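Local coordinates for thermoresistant glucokinase (Janibacter sp. HTCC2649, PDB 4EUN), which probably phosphorylates gluconate, transferring a phosphate from ATP, at residues 168-176 against 184-192. Residues are numbered along the deposited sequence; the frame is centred on the assembly and turned at random.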
loop_
_atom_site.group_PDB
_atom_site.type_symbol
_atom_site.label_atom_id
_atom_site.label_comp_id
_atom_site.label_asym_id
_atom_site.label_seq_id
_atom_site.Cartn_x
_atom_site.Cartn_y
_atom_site.Cartn_z
ATOM N N ASP A 168 20.260 18.796 7.275
ATOM C CA ASP A 168 21.139 17.791 6.678
ATOM C C ASP A 168 20.365 16.584 6.137
ATOM O O ASP A 168 20.966 15.605 5.687
ATOM C CB ASP A 168 22.214 17.342 7.666
ATOM C CG ASP A 168 21.634 16.782 8.944
ATOM O OD1 ASP A 168 20.474 17.115 9.276
ATOM O OD2 ASP A 168 22.344 16.012 9.628
ATOM N N GLU A 169 19.041 16.660 6.175
ATOM C CA GLU A 169 18.215 15.597 5.616
ATOM C C GLU A 169 17.753 15.967 4.217
ATOM O O GLU A 169 17.757 17.135 3.836
ATOM C CB GLU A 169 16.993 15.353 6.500
ATOM C CG GLU A 169 17.311 15.037 7.941
ATOM C CD GLU A 169 16.079 14.665 8.729
ATOM O OE1 GLU A 169 15.439 15.571 9.307
ATOM O OE2 GLU A 169 15.730 13.472 8.762
ATOM N N SER A 170 17.339 14.964 3.452
ATOM C CA SER A 170 16.813 15.219 2.120
ATOM C C SER A 170 15.305 15.108 2.172
ATOM O O SER A 170 14.761 14.023 2.368
ATOM C CB SER A 170 17.367 14.216 1.116
ATOM O OG SER A 170 16.726 14.349 -0.137
ATOM N N GLY A 171 14.618 16.231 2.017
ATOM C CA GLY A 171 13.171 16.194 2.039
ATOM C C GLY A 171 12.526 17.515 1.701
ATOM O O GLY A 171 13.184 18.561 1.737
ATOM N N ILE A 172 11.243 17.460 1.352
ATOM C CA ILE A 172 10.440 18.671 1.203
ATOM C C ILE A 172 9.098 18.526 1.914
ATOM O O ILE A 172 8.618 17.415 2.138
ATOM C CB ILE A 172 10.162 19.004 -0.270
ATOM C CG1 ILE A 172 9.523 17.808 -0.966
ATOM C CG2 ILE A 172 11.435 19.480 -0.964
ATOM C CD1 ILE A 172 8.831 18.161 -2.269
ATOM N N VAL A 173 8.505 19.665 2.266
ATOM C CA VAL A 173 7.182 19.697 2.874
ATOM C C VAL A 173 6.095 19.833 1.808
ATOM O O VAL A 173 6.232 20.612 0.862
ATOM C CB VAL A 173 7.072 20.857 3.898
ATOM C CG1 VAL A 173 5.634 21.036 4.361
ATOM C CG2 VAL A 173 7.960 20.584 5.082
ATOM N N LEU A 174 5.031 19.053 1.960
ATOM C CA LEU A 174 3.864 19.136 1.087
ATOM C C LEU A 174 2.667 19.556 1.941
ATOM O O LEU A 174 2.243 18.813 2.840
ATOM C CB LEU A 174 3.581 17.782 0.427
ATOM C CG LEU A 174 4.676 17.108 -0.419
ATOM C CD1 LEU A 174 4.268 15.709 -0.878
ATOM C CD2 LEU A 174 5.049 17.977 -1.609
ATOM N N ASP A 175 2.133 20.746 1.677
ATOM C CA ASP A 175 1.005 21.265 2.445
ATOM C C ASP A 175 -0.278 20.580 1.997
ATOM O O ASP A 175 -0.713 20.765 0.860
ATOM C CB ASP A 175 0.905 22.788 2.259
ATOM C CG ASP A 175 -0.117 23.435 3.170
ATOM O OD1 ASP A 175 -1.114 22.783 3.552
ATOM O OD2 ASP A 175 0.081 24.622 3.511
ATOM N N LEU A 176 -0.883 19.793 2.888
ATOM C CA LEU A 176 -2.025 18.947 2.526
ATOM C C LEU A 176 -3.296 19.738 2.230
ATOM O O LEU A 176 -4.313 19.163 1.827
ATOM C CB LEU A 176 -2.289 17.885 3.598
ATOM C CG LEU A 176 -2.503 18.314 5.055
ATOM C CD1 LEU A 176 -3.905 18.858 5.304
ATOM C CD2 LEU A 176 -2.232 17.132 5.969
ATOM N N ILE A 184 1.545 16.072 -5.941
ATOM C CA ILE A 184 2.232 15.010 -6.686
ATOM C C ILE A 184 3.189 15.589 -7.736
ATOM O O ILE A 184 4.327 15.130 -7.870
ATOM C CB ILE A 184 1.219 14.058 -7.349
ATOM C CG1 ILE A 184 0.519 13.213 -6.281
ATOM C CG2 ILE A 184 1.912 13.151 -8.357
ATOM C CD1 ILE A 184 -0.805 12.623 -6.722
ATOM N N GLU A 185 2.733 16.602 -8.466
ATOM C CA GLU A 185 3.573 17.287 -9.440
ATOM C C GLU A 185 4.757 17.947 -8.752
ATOM O O GLU A 185 5.879 17.898 -9.253
ATOM C CB GLU A 185 2.763 18.334 -10.207
ATOM C CG GLU A 185 2.326 17.891 -11.591
ATOM C CD GLU A 185 3.452 17.945 -12.613
ATOM O OE1 GLU A 185 3.626 19.009 -13.248
ATOM O OE2 GLU A 185 4.159 16.925 -12.783
ATOM N N ARG A 186 4.494 18.555 -7.600
ATOM C CA ARG A 186 5.532 19.205 -6.807
ATOM C C ARG A 186 6.581 18.185 -6.356
ATOM O O ARG A 186 7.785 18.419 -6.490
ATOM C CB ARG A 186 4.897 19.900 -5.599
ATOM C CG ARG A 186 5.870 20.593 -4.669
ATOM C CD ARG A 186 5.123 21.427 -3.631
ATOM N NE ARG A 186 5.873 21.554 -2.383
ATOM C CZ ARG A 186 6.883 22.398 -2.201
ATOM N NH1 ARG A 186 7.272 23.194 -3.188
ATOM N NH2 ARG A 186 7.509 22.444 -1.031
ATOM N N ALA A 187 6.111 17.056 -5.837
ATOM C CA ALA A 187 6.982 15.955 -5.423
ATOM C C ALA A 187 7.818 15.419 -6.579
ATOM O O ALA A 187 9.022 15.205 -6.430
ATOM C CB ALA A 187 6.156 14.820 -4.815
ATOM N N LEU A 188 7.168 15.180 -7.717
ATOM C CA LEU A 188 7.833 14.620 -8.890
ATOM C C LEU A 188 8.922 15.553 -9.413
ATOM O O LEU A 188 9.999 15.103 -9.816
ATOM C CB LEU A 188 6.810 14.329 -9.997
ATOM C CG LEU A 188 5.890 13.121 -9.790
ATOM C CD1 LEU A 188 4.791 13.066 -10.842
ATOM C CD2 LEU A 188 6.703 11.842 -9.807
ATOM N N THR A 189 8.641 16.854 -9.402
ATOM C CA THR A 189 9.616 17.844 -9.846
ATOM C C THR A 189 10.828 17.818 -8.925
ATOM O O THR A 189 11.971 17.826 -9.380
ATOM C CB THR A 189 9.016 19.269 -9.871
ATOM O OG1 THR A 189 7.957 19.332 -10.834
ATOM C CG2 THR A 189 10.078 20.285 -10.248
ATOM N N TRP A 190 10.574 17.775 -7.621
ATOM C CA TRP A 190 11.659 17.763 -6.658
ATOM C C TRP A 190 12.473 16.460 -6.684
ATOM O O TRP A 190 13.705 16.495 -6.710
ATOM C CB TRP A 190 11.132 18.038 -5.250
ATOM C CG TRP A 190 12.228 18.034 -4.258
ATOM C CD1 TRP A 190 13.187 18.992 -4.095
ATOM C CD2 TRP A 190 12.509 17.011 -3.304
ATOM N NE1 TRP A 190 14.046 18.626 -3.088
ATOM C CE2 TRP A 190 13.650 17.417 -2.582
ATOM C CE3 TRP A 190 11.908 15.790 -2.986
ATOM C CZ2 TRP A 190 14.199 16.641 -1.559
ATOM C CZ3 TRP A 190 12.449 15.026 -1.971
ATOM C CH2 TRP A 190 13.587 15.450 -1.272
ATOM N N LEU A 191 11.783 15.323 -6.676
ATOM C CA LEU A 191 12.444 14.019 -6.642
ATOM C C LEU A 191 13.326 13.792 -7.862
ATOM O O LEU A 191 14.380 13.161 -7.769
ATOM C CB LEU A 191 11.405 12.896 -6.555
ATOM C CG LEU A 191 10.690 12.729 -5.216
ATOM C CD1 LEU A 191 9.516 11.782 -5.357
ATOM C CD2 LEU A 191 11.668 12.203 -4.184
ATOM N N ASP A 192 12.873 14.302 -9.006
ATOM C CA ASP A 192 13.571 14.149 -10.279
ATOM C C ASP A 192 14.043 12.715 -10.504
ATOM O O ASP A 192 15.219 12.466 -10.769
ATOM C CB ASP A 192 14.743 15.126 -10.377
ATOM C CG ASP A 192 15.310 15.207 -11.779
ATOM O OD1 ASP A 192 14.573 14.897 -12.740
ATOM O OD2 ASP A 192 16.494 15.573 -11.918
#
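Arg186 reaches from the last helix of a P-loop kinase fold to the carbonyl of Val173 on an outermost strand of its parallel sheet, 171-175, a worked example of how a carbonyl on an edge strand can be satisfied by a side chain. One side of strand 171-175 is already paired: the backbones of Ile172 and Leu174 bond to strand 127-132. Val173 O is instead met by Arg186 NH2 at 2.9 Å, an almost straight bond (N-H...O 164°) with the oxygen at the guanidinium edge, near its plane. Arg186 NE adds a weak bond to the same oxygen at 3.4 Å. The arginine spans the gap because its CG is anti to the backbone N (chi1 179°) and the chain stays extended as far as NE, passing Leu174 CD2 on the way.

Strand 171-175 and helical residues 184-191 run nearly antiparallel, with their axes 9.5 Å apart at closest approach, and apolar contacts fill the space between them. Leu174 CD1 lies 4.5 Å from Ala187 CB, and Ile172 CD1 rests on Trp190 CB. Toward the start of the strand, Trp190 CH2 approaches Gly171 CA and Ser170 OG, the latter hydroxyl being hydrogen-bonded to Asp127. The indole also receives a CH-pi contact: Ile172 CG2 sits over one face, 3.4 Å from the centroid of the five-membered ring and only 7° off its normal.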